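Local structure of DNA repair protein XRCC1 (Homo sapiens, 3LQC) at residues L6-S11 against E22-A27; D28-W33 against K41-V46; V58-D63 against V86-S91; R107-M110 against D114-V117; I130-P135 against F142-V147. The protein acts as a scaffold in DNA single-strand break repair, assembling repair complexes and binding poly-ADP-ribosylated PARP1 to limit its activity. All coordinates share one frame; numbering follows the deposited sequence. Where two conformers were deposited one is given.

Contact 1: L6-S11 against E22-A27; sequences LRHVVS and ENLLKA. With CO3 (carbonate ion), chain D.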
# COMPACT_ATOMS: atom_id res chain seq x y z
N LEU A 6 25.69 8.18 0.54
CA LEU A 6 24.79 7.74 -0.51
C LEU A 6 24.25 8.92 -1.31
O LEU A 6 23.35 8.78 -2.13
CB LEU A 6 23.63 6.94 0.08
CG LEU A 6 24.13 5.65 0.73
CD1 LEU A 6 23.01 4.84 1.32
CD2 LEU A 6 24.91 4.87 -0.34
N ARG A 7 24.82 10.09 -1.06
CA ARG A 7 24.31 11.32 -1.63
C ARG A 7 25.36 11.99 -2.51
O ARG A 7 26.46 12.27 -2.07
CB ARG A 7 23.91 12.25 -0.49
CG ARG A 7 23.43 13.60 -0.92
CD ARG A 7 23.27 14.49 0.31
NE ARG A 7 22.58 13.79 1.39
CZ ARG A 7 22.90 13.90 2.67
NH1 ARG A 7 23.91 14.68 3.04
NH2 ARG A 7 22.22 13.22 3.58
N HIS A 8 25.00 12.23 -3.77
CA HIS A 8 25.86 12.98 -4.68
C HIS A 8 25.38 14.43 -4.76
O HIS A 8 24.33 14.71 -5.35
CB HIS A 8 25.85 12.35 -6.07
CG HIS A 8 26.99 12.78 -6.93
ND1 HIS A 8 26.81 13.43 -8.13
CD2 HIS A 8 28.33 12.63 -6.78
CE1 HIS A 8 27.98 13.67 -8.68
NE2 HIS A 8 28.92 13.20 -7.88
N VAL A 9 26.14 15.33 -4.16
CA VAL A 9 25.81 16.74 -4.12
C VAL A 9 26.50 17.49 -5.27
O VAL A 9 27.69 17.30 -5.51
CB VAL A 9 26.22 17.37 -2.77
CG1 VAL A 9 25.70 18.79 -2.64
CG2 VAL A 9 25.68 16.51 -1.62
N VAL A 10 25.75 18.31 -5.99
CA VAL A 10 26.36 19.16 -7.00
C VAL A 10 25.80 20.57 -7.00
O VAL A 10 24.65 20.80 -6.62
CB VAL A 10 26.23 18.59 -8.43
CG1 VAL A 10 26.70 17.15 -8.48
CG2 VAL A 10 24.81 18.73 -8.95
N SER A 11 26.64 21.51 -7.45
CA SER A 11 26.25 22.90 -7.65
C SER A 11 25.74 23.11 -9.07
O SER A 11 26.36 22.67 -10.03
CB SER A 11 27.45 23.81 -7.40
OG SER A 11 28.04 23.52 -6.15
N GLU A 22 20.16 17.10 -16.02
CA GLU A 22 20.49 16.48 -17.29
C GLU A 22 21.99 16.33 -17.42
O GLU A 22 22.48 15.28 -17.82
CB GLU A 22 19.93 17.31 -18.45
CG GLU A 22 20.40 16.84 -19.81
CD GLU A 22 19.65 17.54 -20.92
OE1 GLU A 22 19.70 17.04 -22.07
OE2 GLU A 22 19.01 18.57 -20.64
N ASN A 23 22.70 17.39 -17.07
CA ASN A 23 24.16 17.37 -17.11
C ASN A 23 24.77 16.47 -16.04
O ASN A 23 25.81 15.85 -16.26
CB ASN A 23 24.70 18.79 -16.96
CG ASN A 23 24.65 19.56 -18.25
OD1 ASN A 23 24.83 18.98 -19.33
ND2 ASN A 23 24.41 20.86 -18.16
N LEU A 24 24.13 16.41 -14.88
CA LEU A 24 24.63 15.55 -13.83
C LEU A 24 24.56 14.11 -14.29
O LEU A 24 25.53 13.39 -14.20
CB LEU A 24 23.83 15.73 -12.53
CG LEU A 24 24.17 14.80 -11.35
CD1 LEU A 24 25.67 14.77 -11.09
CD2 LEU A 24 23.44 15.23 -10.10
N LEU A 25 23.39 13.71 -14.79
CA LEU A 25 23.12 12.31 -15.06
C LEU A 25 24.00 11.73 -16.16
O LEU A 25 24.36 10.56 -16.12
CB LEU A 25 21.64 12.12 -15.37
CG LEU A 25 20.72 12.30 -14.15
CD1 LEU A 25 19.25 12.34 -14.54
CD2 LEU A 25 20.97 11.21 -13.13
N LYS A 26 24.37 12.55 -17.14
CA LYS A 26 25.24 12.09 -18.21
C LYS A 26 26.70 12.44 -17.92
O LYS A 26 27.55 12.34 -18.80
CB LYS A 26 24.80 12.66 -19.56
CG LYS A 26 25.02 14.16 -19.74
CD LYS A 26 24.07 14.71 -20.80
CE LYS A 26 24.50 16.10 -21.28
NZ LYS A 26 25.80 16.06 -21.99
N ALA A 27 26.99 12.84 -16.69
CA ALA A 27 28.33 13.29 -16.33
C ALA A 27 29.20 12.14 -15.90
O ALA A 27 28.79 11.29 -15.12
CB ALA A 27 28.28 14.35 -15.23
C CO3 D . 19.88 11.47 1.86
O1 CO3 D . 20.36 11.95 0.75
O2 CO3 D . 19.78 12.24 2.91
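Leu24, on the last turn of helix 17-25, pushes its forked end between His8 and Val10 of strand 7-12, an outer strand of the five-stranded mixed sheet in this N-terminal beta-sandwich domain. His8 and Val10 are two apart on the strand, so both present side chains to the same helix. The Leu24 side chain, whose chi1 of 175° swings CG away from the backbone nitrogen, runs past that of His8 in the opposite direction, and its CD1 methyl arrives at the edge of the imidazole, in the ring plane, 3.4 Å from His8 ND1. That nitrogen is buried with a methyl for a neighbour, and no hydrogen-bond partner for it is present in the model. Val10 meets the same leucine at a slant with both of its methyls: CG1 lies 3.7 Å from Leu24 CD1, and CG2 is 3.9 Å from Leu24 CD2. No hydrogen bond joins the two segments here. The disulfide between Cys12 and Cys20 gives the same strand and helix a covalent link. On the other face of the strand Arg7 turns to a carbonate ion, probably from the crystallisation liquor. Its chain bends at chi3 (-46°), and the guanidinium then turns its edge to the carbonate, with a salt bridge from NH2 to Glu81 as well. Two roughly side-by-side bonds result: Arg7 NE gives an almost straight one to O1 of the ion at 3.0 Å, and Arg7 NH2 a more bent one to its O2 at 2.7 Å.

Contact 2: D28-W33 against K41-V46; sequences DTYRKW and KTISVV. With CO3 (carbonate ion), chain D.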
# COMPACT_ATOMS: atom_id res chain seq x y z
N ASP A 28 30.43 12.13 -16.40
CA ASP A 28 31.35 11.04 -16.12
C ASP A 28 31.63 10.91 -14.63
O ASP A 28 31.71 9.81 -14.10
CB ASP A 28 32.66 11.25 -16.88
CG ASP A 28 33.12 10.00 -17.60
OD1 ASP A 28 32.33 9.44 -18.39
OD2 ASP A 28 34.28 9.58 -17.37
N THR A 29 31.78 12.04 -13.96
CA THR A 29 32.04 12.05 -12.53
C THR A 29 30.90 11.36 -11.78
O THR A 29 31.14 10.60 -10.84
CB THR A 29 32.20 13.49 -12.02
OG1 THR A 29 30.93 14.15 -12.03
CG2 THR A 29 33.16 14.26 -12.91
N TYR A 30 29.67 11.62 -12.20
CA TYR A 30 28.51 11.00 -11.57
C TYR A 30 28.48 9.50 -11.83
O TYR A 30 28.26 8.70 -10.92
CB TYR A 30 27.20 11.63 -12.07
CG TYR A 30 25.99 10.81 -11.70
CD1 TYR A 30 25.33 10.05 -12.66
CD2 TYR A 30 25.54 10.75 -10.39
CE1 TYR A 30 24.24 9.28 -12.33
CE2 TYR A 30 24.44 9.98 -10.04
CZ TYR A 30 23.80 9.25 -11.01
OH TYR A 30 22.71 8.47 -10.67
N ARG A 31 28.72 9.13 -13.08
CA ARG A 31 28.71 7.73 -13.47
C ARG A 31 29.77 6.95 -12.70
O ARG A 31 29.54 5.82 -12.30
CB ARG A 31 28.88 7.59 -14.98
CG ARG A 31 27.69 8.11 -15.78
CD ARG A 31 27.96 8.11 -17.28
N LYS A 32 30.92 7.57 -12.47
CA LYS A 32 31.97 6.93 -11.70
C LYS A 32 31.59 6.85 -10.23
O LYS A 32 31.86 5.85 -9.57
CB LYS A 32 33.28 7.70 -11.83
CG LYS A 32 33.81 7.78 -13.25
CD LYS A 32 34.92 8.81 -13.36
CE LYS A 32 35.42 8.95 -14.79
NZ LYS A 32 36.29 10.15 -14.97
N TRP A 33 30.96 7.90 -9.71
CA TRP A 33 30.48 7.89 -8.34
C TRP A 33 29.43 6.81 -8.17
O TRP A 33 29.44 6.07 -7.19
CB TRP A 33 29.87 9.24 -7.97
CG TRP A 33 29.28 9.25 -6.60
CD1 TRP A 33 29.92 9.50 -5.43
CD2 TRP A 33 27.90 9.00 -6.26
NE1 TRP A 33 29.04 9.42 -4.37
CE2 TRP A 33 27.80 9.11 -4.85
CE3 TRP A 33 26.76 8.68 -7.00
CZ2 TRP A 33 26.58 8.92 -4.18
CZ3 TRP A 33 25.56 8.50 -6.32
CH2 TRP A 33 25.48 8.62 -4.93
N LYS A 41 21.34 -0.06 -1.69
CA LYS A 41 19.88 -0.13 -1.79
C LYS A 41 19.23 1.22 -2.11
O LYS A 41 18.11 1.27 -2.63
CB LYS A 41 19.28 -0.65 -0.48
CG LYS A 41 19.50 -2.13 -0.24
CD LYS A 41 19.24 -2.50 1.22
CE LYS A 41 19.54 -3.97 1.46
NZ LYS A 41 19.56 -4.31 2.92
N THR A 42 19.92 2.31 -1.80
CA THR A 42 19.39 3.62 -2.11
C THR A 42 20.49 4.64 -2.36
O THR A 42 21.54 4.58 -1.73
CB THR A 42 18.44 4.13 -0.99
OG1 THR A 42 18.28 5.55 -1.13
CG2 THR A 42 19.01 3.85 0.37
N ILE A 43 20.25 5.56 -3.29
CA ILE A 43 21.17 6.66 -3.53
C ILE A 43 20.37 7.92 -3.76
O ILE A 43 19.22 7.86 -4.18
CB ILE A 43 22.05 6.43 -4.78
CG1 ILE A 43 21.16 6.25 -6.01
CG2 ILE A 43 22.97 5.23 -4.59
CD1 ILE A 43 21.79 6.71 -7.27
N SER A 44 20.97 9.08 -3.50
CA SER A 44 20.35 10.34 -3.85
C SER A 44 21.33 11.26 -4.56
O SER A 44 22.55 11.10 -4.42
CB SER A 44 19.85 11.05 -2.61
OG SER A 44 20.94 11.28 -1.73
N VAL A 45 20.81 12.20 -5.33
CA VAL A 45 21.60 13.33 -5.78
C VAL A 45 20.97 14.59 -5.19
O VAL A 45 19.75 14.66 -5.02
CB VAL A 45 21.64 13.46 -7.32
CG1 VAL A 45 22.33 12.26 -7.95
CG2 VAL A 45 20.25 13.61 -7.87
N VAL A 46 21.80 15.57 -4.87
CA VAL A 46 21.29 16.84 -4.41
C VAL A 46 21.71 17.93 -5.38
O VAL A 46 22.89 18.06 -5.71
CB VAL A 46 21.78 17.19 -3.00
CG1 VAL A 46 21.51 18.66 -2.69
CG2 VAL A 46 21.09 16.30 -1.98
C CO3 D . 19.88 11.47 1.86
O1 CO3 D . 20.36 11.95 0.75
O2 CO3 D . 19.78 12.24 2.91
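Tyr30 and Trp33, one helical turn apart on helix 28-36, both lean onto strand 42-49, and the contact between them and Ile43, Ser44 and Val45 is mainly apolar. Tyr30 crosses Val45 at about a right angle, bringing CE2 to 3.7 Å from Val45 CG1. Further out on the same side chain, Tyr30 OH rests 3.9 Å from Ile43 CD1, the two side chains again crossing at about a right angle. Trp33 lies alongside Ile43 with the two side chains pointing opposite ways. A chi1 of 176° sets its CG opposite the backbone N, a turn that sends the six-membered ring toward the strand, and CH2 ends 4.1 Å from Ile43 CB. The polar atoms belong mainly to the strand. Ser44 O sits 3.9 Å from Trp33 CH2, too far to be more than packing, and this carbonyl takes its hydrogen bond from the backbone of His8 instead. The Ser44 side chain leaves from the other face of the strand, where OG donates to carbonate O1 at 2.6 Å, and Lys129 NZ holds the same ion. Helix and strand run nearly antiparallel, at 158°, with their short axes 11.7 Å apart; the helix lies on the inner side of the five-stranded sheet, the side from which Ile130 and Cys132 face the second sheet of the beta sandwich. Leu24 of helix 17-25 touches Tyr30 and Val45 together, and the His8 ring of strand 7-12 meets that of Trp33 with the ring planes about 35° apart. The strand beneath is flanked by 7-12, parallel to it, and by 125-133, antiparallel.

Contact 3: V58-D63 against V86-S91; sequences VDIGND and VLLVTS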
# COMPACT_ATOMS: atom_id res chain seq x y z
N VAL A 58 6.75 17.96 -11.90
CA VAL A 58 7.96 17.17 -12.02
C VAL A 58 7.77 15.96 -12.92
O VAL A 58 6.85 15.17 -12.71
CB VAL A 58 8.44 16.67 -10.65
CG1 VAL A 58 9.75 15.91 -10.78
CG2 VAL A 58 8.60 17.84 -9.68
N ASP A 59 8.63 15.81 -13.93
CA ASP A 59 8.61 14.63 -14.79
C ASP A 59 9.84 13.78 -14.49
O ASP A 59 10.96 14.29 -14.42
CB ASP A 59 8.63 15.02 -16.27
CG ASP A 59 7.48 15.94 -16.65
OD1 ASP A 59 6.43 15.94 -15.95
OD2 ASP A 59 7.61 16.66 -17.67
N ILE A 60 9.63 12.48 -14.31
CA ILE A 60 10.70 11.59 -13.90
C ILE A 60 10.79 10.39 -14.83
O ILE A 60 9.80 9.72 -15.09
CB ILE A 60 10.48 11.09 -12.47
CG1 ILE A 60 10.58 12.27 -11.50
CG2 ILE A 60 11.49 10.01 -12.11
CD1 ILE A 60 10.34 11.90 -10.08
N GLY A 61 11.99 10.14 -15.35
CA GLY A 61 12.23 8.99 -16.19
C GLY A 61 13.11 8.01 -15.45
O GLY A 61 14.27 8.29 -15.18
N ASN A 62 12.55 6.85 -15.13
CA ASN A 62 13.26 5.89 -14.32
C ASN A 62 14.43 5.25 -15.05
O ASN A 62 14.43 5.16 -16.28
CB ASN A 62 12.33 4.80 -13.79
CG ASN A 62 13.02 3.86 -12.82
OD1 ASN A 62 13.87 4.27 -12.03
ND2 ASN A 62 12.67 2.58 -12.88
N ASP A 63 15.43 4.83 -14.30
CA ASP A 63 16.46 3.96 -14.84
C ASP A 63 16.77 2.86 -13.84
O ASP A 63 17.89 2.78 -13.32
CB ASP A 63 17.73 4.74 -15.19
CG ASP A 63 18.81 3.85 -15.77
OD1 ASP A 63 18.47 2.89 -16.49
OD2 ASP A 63 20.01 4.11 -15.52
N VAL A 86 9.17 17.24 1.84
CA VAL A 86 8.83 16.42 0.68
C VAL A 86 8.08 17.23 -0.38
O VAL A 86 7.09 17.90 -0.09
CB VAL A 86 7.98 15.18 1.05
CG1 VAL A 86 7.61 14.40 -0.19
CG2 VAL A 86 8.74 14.28 2.00
N LEU A 87 8.58 17.16 -1.60
CA LEU A 87 7.88 17.76 -2.72
C LEU A 87 7.07 16.67 -3.43
O LEU A 87 5.85 16.76 -3.55
CB LEU A 87 8.87 18.40 -3.69
CG LEU A 87 8.17 19.12 -4.82
CD1 LEU A 87 7.41 20.29 -4.23
CD2 LEU A 87 9.16 19.57 -5.87
N LEU A 88 7.76 15.64 -3.91
CA LEU A 88 7.08 14.48 -4.48
C LEU A 88 7.29 13.29 -3.57
O LEU A 88 8.41 12.82 -3.37
CB LEU A 88 7.57 14.15 -5.89
CG LEU A 88 7.02 12.83 -6.43
CD1 LEU A 88 5.51 12.89 -6.56
CD2 LEU A 88 7.64 12.45 -7.75
N VAL A 89 6.19 12.81 -3.01
CA VAL A 89 6.23 11.68 -2.10
C VAL A 89 6.83 10.44 -2.78
O VAL A 89 6.76 10.30 -4.00
CB VAL A 89 4.81 11.42 -1.57
CG1 VAL A 89 4.11 10.33 -2.40
CG2 VAL A 89 4.86 11.07 -0.11
N THR A 90 7.44 9.56 -1.99
CA THR A 90 8.06 8.36 -2.54
C THR A 90 7.11 7.58 -3.46
O THR A 90 6.06 7.11 -3.03
CB THR A 90 8.57 7.42 -1.44
OG1 THR A 90 9.41 8.15 -0.54
CG2 THR A 90 9.37 6.27 -2.05
N SER A 91 7.49 7.45 -4.72
CA SER A 91 6.59 6.93 -5.74
C SER A 91 7.15 5.70 -6.45
O SER A 91 8.36 5.59 -6.67
CB SER A 91 6.26 8.04 -6.74
OG SER A 91 5.69 9.14 -6.06
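Leu87 and Leu88 both face Val70, a classic beta bulge at which strand 85-92 turns a corner, and both leucines present their side chains to Val58 and Ile60 of strand 57-63. The closer meeting is tip to tip: Ile60 CD1 and Leu88 CD2 stop 3.6 Å apart. On the isoleucine side CG1 is anti to the carbonyl carbon (chi1 -65°), and chi2 is fully extended, which sends CD1 straight out from the strand. On the other side Leu88, which was deposited in two conformers, reaches it in the one given by a chi1 of 172°, with CG turned to the far side from its amide nitrogen. Val58 makes a looser touch through CG2, 4.2 Å from Leu87 CD2. Across this pair of segments nothing polar is exchanged, and all four residues are buried. The geometry is that of a beta sandwich: strand 57-63 is the middle strand of a three-stranded antiparallel sheet, strand 85-92 is an outer strand of the five-stranded mixed sheet, and their side chains meet in the interior between the layers. Val147 and Leu144 of strand 143-150 join the same layer of apolar groups, packing on Val58 and Ile60. Beyond the bulge, Ser91 OG gives a hydrogen bond to Val89 O at 2.6 Å in the conformer given, OG standing 29° out of the carbonyl plane. Beside it Thr90 forms backbone hydrogen bonds with the second protein chain of the assembly, which therefore lies along this edge strand.

Contact 4: R107-M110 against D114-V117; sequences RVRM and DKLV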
# COMPACT_ATOMS: atom_id res chain seq x y z
N ARG A 107 10.18 3.28 -16.79
CA ARG A 107 8.90 3.96 -16.76
C ARG A 107 9.09 5.47 -16.64
O ARG A 107 10.02 5.94 -15.97
CB ARG A 107 8.03 3.46 -15.61
CG ARG A 107 7.42 2.10 -15.87
CD ARG A 107 6.36 1.76 -14.85
NE ARG A 107 5.72 0.49 -15.20
CZ ARG A 107 6.05 -0.68 -14.68
NH1 ARG A 107 6.99 -0.77 -13.75
NH2 ARG A 107 5.41 -1.78 -15.07
N VAL A 108 8.22 6.22 -17.30
CA VAL A 108 8.17 7.66 -17.14
C VAL A 108 6.88 8.04 -16.46
O VAL A 108 5.80 7.56 -16.83
CB VAL A 108 8.23 8.38 -18.50
CG1 VAL A 108 8.13 9.90 -18.29
CG2 VAL A 108 9.49 8.00 -19.26
N ARG A 109 6.96 8.89 -15.44
CA ARG A 109 5.75 9.42 -14.83
C ARG A 109 5.84 10.94 -14.71
O ARG A 109 6.88 11.48 -14.34
CB ARG A 109 5.51 8.78 -13.46
CG ARG A 109 5.42 7.27 -13.51
CD ARG A 109 5.19 6.67 -12.13
NE ARG A 109 3.95 7.13 -11.54
CZ ARG A 109 3.60 6.91 -10.28
NH1 ARG A 109 4.41 6.22 -9.50
NH2 ARG A 109 2.45 7.36 -9.81
N MET A 110 4.74 11.60 -15.04
CA MET A 110 4.61 13.04 -14.91
C MET A 110 3.83 13.32 -13.65
O MET A 110 2.83 12.66 -13.40
CB MET A 110 3.86 13.63 -16.10
CG MET A 110 4.17 12.97 -17.45
SD MET A 110 5.82 13.36 -18.07
CE MET A 110 5.76 12.69 -19.73
N ASP A 114 -1.06 18.70 -9.11
CA ASP A 114 -2.04 17.89 -8.43
C ASP A 114 -1.39 16.80 -7.60
O ASP A 114 -1.89 16.43 -6.53
CB ASP A 114 -2.97 17.27 -9.46
CG ASP A 114 -4.05 16.44 -8.83
OD1 ASP A 114 -4.55 16.86 -7.76
OD2 ASP A 114 -4.39 15.38 -9.40
N LYS A 115 -0.27 16.28 -8.09
CA LYS A 115 0.34 15.10 -7.50
C LYS A 115 1.53 15.42 -6.60
O LYS A 115 2.15 14.52 -6.03
CB LYS A 115 0.73 14.10 -8.59
CG LYS A 115 -0.42 13.78 -9.55
CD LYS A 115 -0.48 12.30 -9.89
CE LYS A 115 0.72 11.85 -10.70
NZ LYS A 115 0.91 10.37 -10.64
N LEU A 116 1.84 16.70 -6.47
CA LEU A 116 2.90 17.16 -5.57
C LEU A 116 2.28 17.58 -4.25
O LEU A 116 1.09 17.83 -4.17
CB LEU A 116 3.66 18.33 -6.18
CG LEU A 116 4.38 18.03 -7.49
CD1 LEU A 116 5.14 19.25 -7.98
CD2 LEU A 116 5.32 16.86 -7.29
N VAL A 117 3.10 17.65 -3.20
CA VAL A 117 2.65 18.15 -1.91
C VAL A 117 2.46 19.66 -2.02
O VAL A 117 3.43 20.39 -2.23
CB VAL A 117 3.66 17.86 -0.79
CG1 VAL A 117 3.11 18.32 0.56
CG2 VAL A 117 4.01 16.38 -0.77
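Arg109 NH1 is held by two partners, the backbone oxygen of Ser92 and an acidic side chain of the neighbouring protein chain, while the other terminal nitrogen of the guanidinium is the one that comes near Lys115. Arg109 NH2 and Lys115 NZ lie 3.5 Å apart. Both are donors, so this is no hydrogen bond; two positive groups stand close together, the ammonium approaching the guanidinium obliquely. The acidic partner of NH1 probably offsets part of the resulting repulsion. The side chains cross at about a right angle. Arg109 bends at chi3 (61°), and Lys115, an exposed residue, folds at chi2 and again at chi3 (-67°), which carries the ammonium along the outer edge of the strand. In doing so Lys115 CE passes 3.5 Å from Met110 O, a van der Waals touch on the carbonyl, whereas NZ stays 4.1 Å from that oxygen. The chain turns through roughly a right angle between the two segments: strand 108-111, an outer strand of the three-stranded antiparallel sheet of the beta sandwich, gives way to a loop that leads into helix 118-121, with Val117 at its N-cap. The strand arm is fixed by backbone bonding of Arg109 with Ile60. On the loop arm Leu116 drops its buried side chain against Leu88 and Val58, and Val117 is bonded through its backbone to Leu87.

Contact 5: I130-P135 against F142-V147; sequences IVCSQP and FGLSFV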
# COMPACT_ATOMS: atom_id res chain seq x y z
N ILE A 130 16.81 14.25 -4.91
CA ILE A 130 16.09 13.16 -5.58
C ILE A 130 16.60 11.82 -5.03
O ILE A 130 17.78 11.51 -5.16
CB ILE A 130 16.27 13.21 -7.10
CG1 ILE A 130 15.72 14.52 -7.67
CG2 ILE A 130 15.59 12.04 -7.76
CD1 ILE A 130 16.72 15.66 -7.67
N VAL A 131 15.71 11.05 -4.42
CA VAL A 131 16.12 9.78 -3.80
C VAL A 131 15.62 8.59 -4.60
O VAL A 131 14.43 8.44 -4.83
CB VAL A 131 15.62 9.67 -2.35
CG1 VAL A 131 16.27 8.47 -1.66
CG2 VAL A 131 15.94 10.95 -1.58
N CYS A 132 16.55 7.73 -5.02
CA CYS A 132 16.20 6.53 -5.76
C CYS A 132 16.41 5.30 -4.89
O CYS A 132 17.49 5.06 -4.37
CB CYS A 132 17.06 6.43 -7.02
SG CYS A 132 16.85 7.76 -8.20
N SER A 133 15.36 4.52 -4.72
CA SER A 133 15.46 3.32 -3.89
C SER A 133 15.25 2.08 -4.73
O SER A 133 14.33 2.01 -5.54
CB SER A 133 14.44 3.37 -2.76
OG SER A 133 14.79 4.34 -1.80
N GLN A 134 16.13 1.10 -4.53
CA GLN A 134 16.04 -0.15 -5.27
C GLN A 134 16.61 -1.29 -4.44
O GLN A 134 17.72 -1.76 -4.71
CB GLN A 134 16.76 -0.03 -6.62
CG GLN A 134 16.69 -1.29 -7.49
CD GLN A 134 15.33 -1.96 -7.46
OE1 GLN A 134 15.00 -2.68 -6.53
NE2 GLN A 134 14.54 -1.72 -8.50
N PRO A 135 15.85 -1.73 -3.43
CA PRO A 135 16.23 -2.75 -2.45
C PRO A 135 16.24 -4.13 -3.05
O PRO A 135 16.78 -5.05 -2.43
CB PRO A 135 15.10 -2.69 -1.41
CG PRO A 135 14.20 -1.61 -1.82
CD PRO A 135 14.45 -1.30 -3.25
N PHE A 142 21.30 1.47 -10.76
CA PHE A 142 19.99 2.11 -10.91
C PHE A 142 19.99 3.59 -10.56
O PHE A 142 20.81 4.06 -9.78
CB PHE A 142 18.96 1.38 -10.05
CG PHE A 142 19.20 1.53 -8.59
CD1 PHE A 142 18.76 2.67 -7.92
CD2 PHE A 142 19.87 0.55 -7.88
CE1 PHE A 142 18.99 2.82 -6.57
CE2 PHE A 142 20.09 0.69 -6.52
CZ PHE A 142 19.66 1.83 -5.86
N GLY A 143 19.03 4.31 -11.11
CA GLY A 143 18.89 5.73 -10.84
C GLY A 143 17.77 6.27 -11.71
O GLY A 143 16.71 5.67 -11.81
N LEU A 144 18.03 7.41 -12.35
CA LEU A 144 17.06 8.02 -13.25
C LEU A 144 17.65 8.19 -14.63
O LEU A 144 18.85 8.40 -14.77
CB LEU A 144 16.61 9.38 -12.74
CG LEU A 144 15.88 9.37 -11.41
CD1 LEU A 144 15.25 10.73 -11.15
CD2 LEU A 144 14.83 8.27 -11.42
N SER A 145 16.80 8.12 -15.65
CA SER A 145 17.21 8.53 -16.99
C SER A 145 17.14 10.04 -17.05
O SER A 145 18.00 10.69 -17.63
CB SER A 145 16.32 7.91 -18.06
OG SER A 145 16.64 6.54 -18.20
N PHE A 146 16.11 10.59 -16.43
CA PHE A 146 15.94 12.02 -16.42
C PHE A 146 14.98 12.45 -15.33
O PHE A 146 14.14 11.68 -14.87
CB PHE A 146 15.47 12.51 -17.79
CG PHE A 146 14.08 12.08 -18.16
CD1 PHE A 146 12.97 12.70 -17.60
CD2 PHE A 146 13.88 11.05 -19.07
CE1 PHE A 146 11.69 12.30 -17.94
CE2 PHE A 146 12.60 10.65 -19.41
CZ PHE A 146 11.51 11.28 -18.85
N VAL A 147 15.14 13.69 -14.89
CA VAL A 147 14.17 14.33 -14.04
C VAL A 147 14.06 15.76 -14.52
O VAL A 147 15.07 16.43 -14.75
CB VAL A 147 14.57 14.27 -12.55
CG1 VAL A 147 16.02 14.72 -12.36
CG2 VAL A 147 13.62 15.10 -11.71
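Phe142 takes a chi1 of 67°, placing CG between its own backbone N and carbonyl carbon, and this folds the ring back onto segment 130-135. There Gln134 CB faces it over one side, a CH-pi contact whose modelled closeness is doubtful. In the conformer given, Gln134 has CG anti to the backbone N (chi1 -178°) and then kinks at chi2, which leads the amide off with its plane nearly perpendicular to the ring. At the rim of the same ring Cys132 O meets CE1 of Phe142, 3.5 Å away and close to the ring plane; the phenyl thus carries an aliphatic group over one face and a carbonyl oxygen at its edge. Arg34 adds a cation-pi contact with this ring. Further along, the Cys132 thiol points into the interface, where SG lies 3.7 Å from Leu144 CG and 3.9 Å from Gly143 CA. Leu144 also slants across Ile130, bringing CD1 to 3.7 Å from Ile130 CG2. Strands 125-133 and 143-150 belong to the two different sheets of the beta sandwich, and these residues fill the interior between them. Ser145 and Phe146 both face Gly61 in a classic beta bulge, where the chain turns a corner. No hydrogen bond crosses between the two segments. The thiol lies against Leu144 and Gly143 carbons and so packs as an apolar group, while the side chain of Gln134 meets the ring through CB and CG and its amide is bonded elsewhere: NE2 to Ser99 and Gly64 O, with OE1 accepting from Tyr136 N.

In the fold
Contacts 1 and 2, their centres 6 Å apart, share adjacent strands of the five-stranded sheet and both reach the carbonate site, through Arg7 and Ser44; Pro2, Glu3, Glu81 and Lys129 complete that pocket. Contact 5 continues across the same sheet: Ile43 O takes a probable hydrogen bond from Cys132 N at 2.8 Å, and contact 5 then crosses into the second layer. There Gly61 N and Phe146 O, 2.7 Å apart, tie it to contact 3, which spans the same two sheets. Contact 4 borders contact 3, with Asn62 N 2.8 Å from Arg107 O, and lies about 22 Å, centre to centre, from contact 2, on the opposite side of the chain's centre.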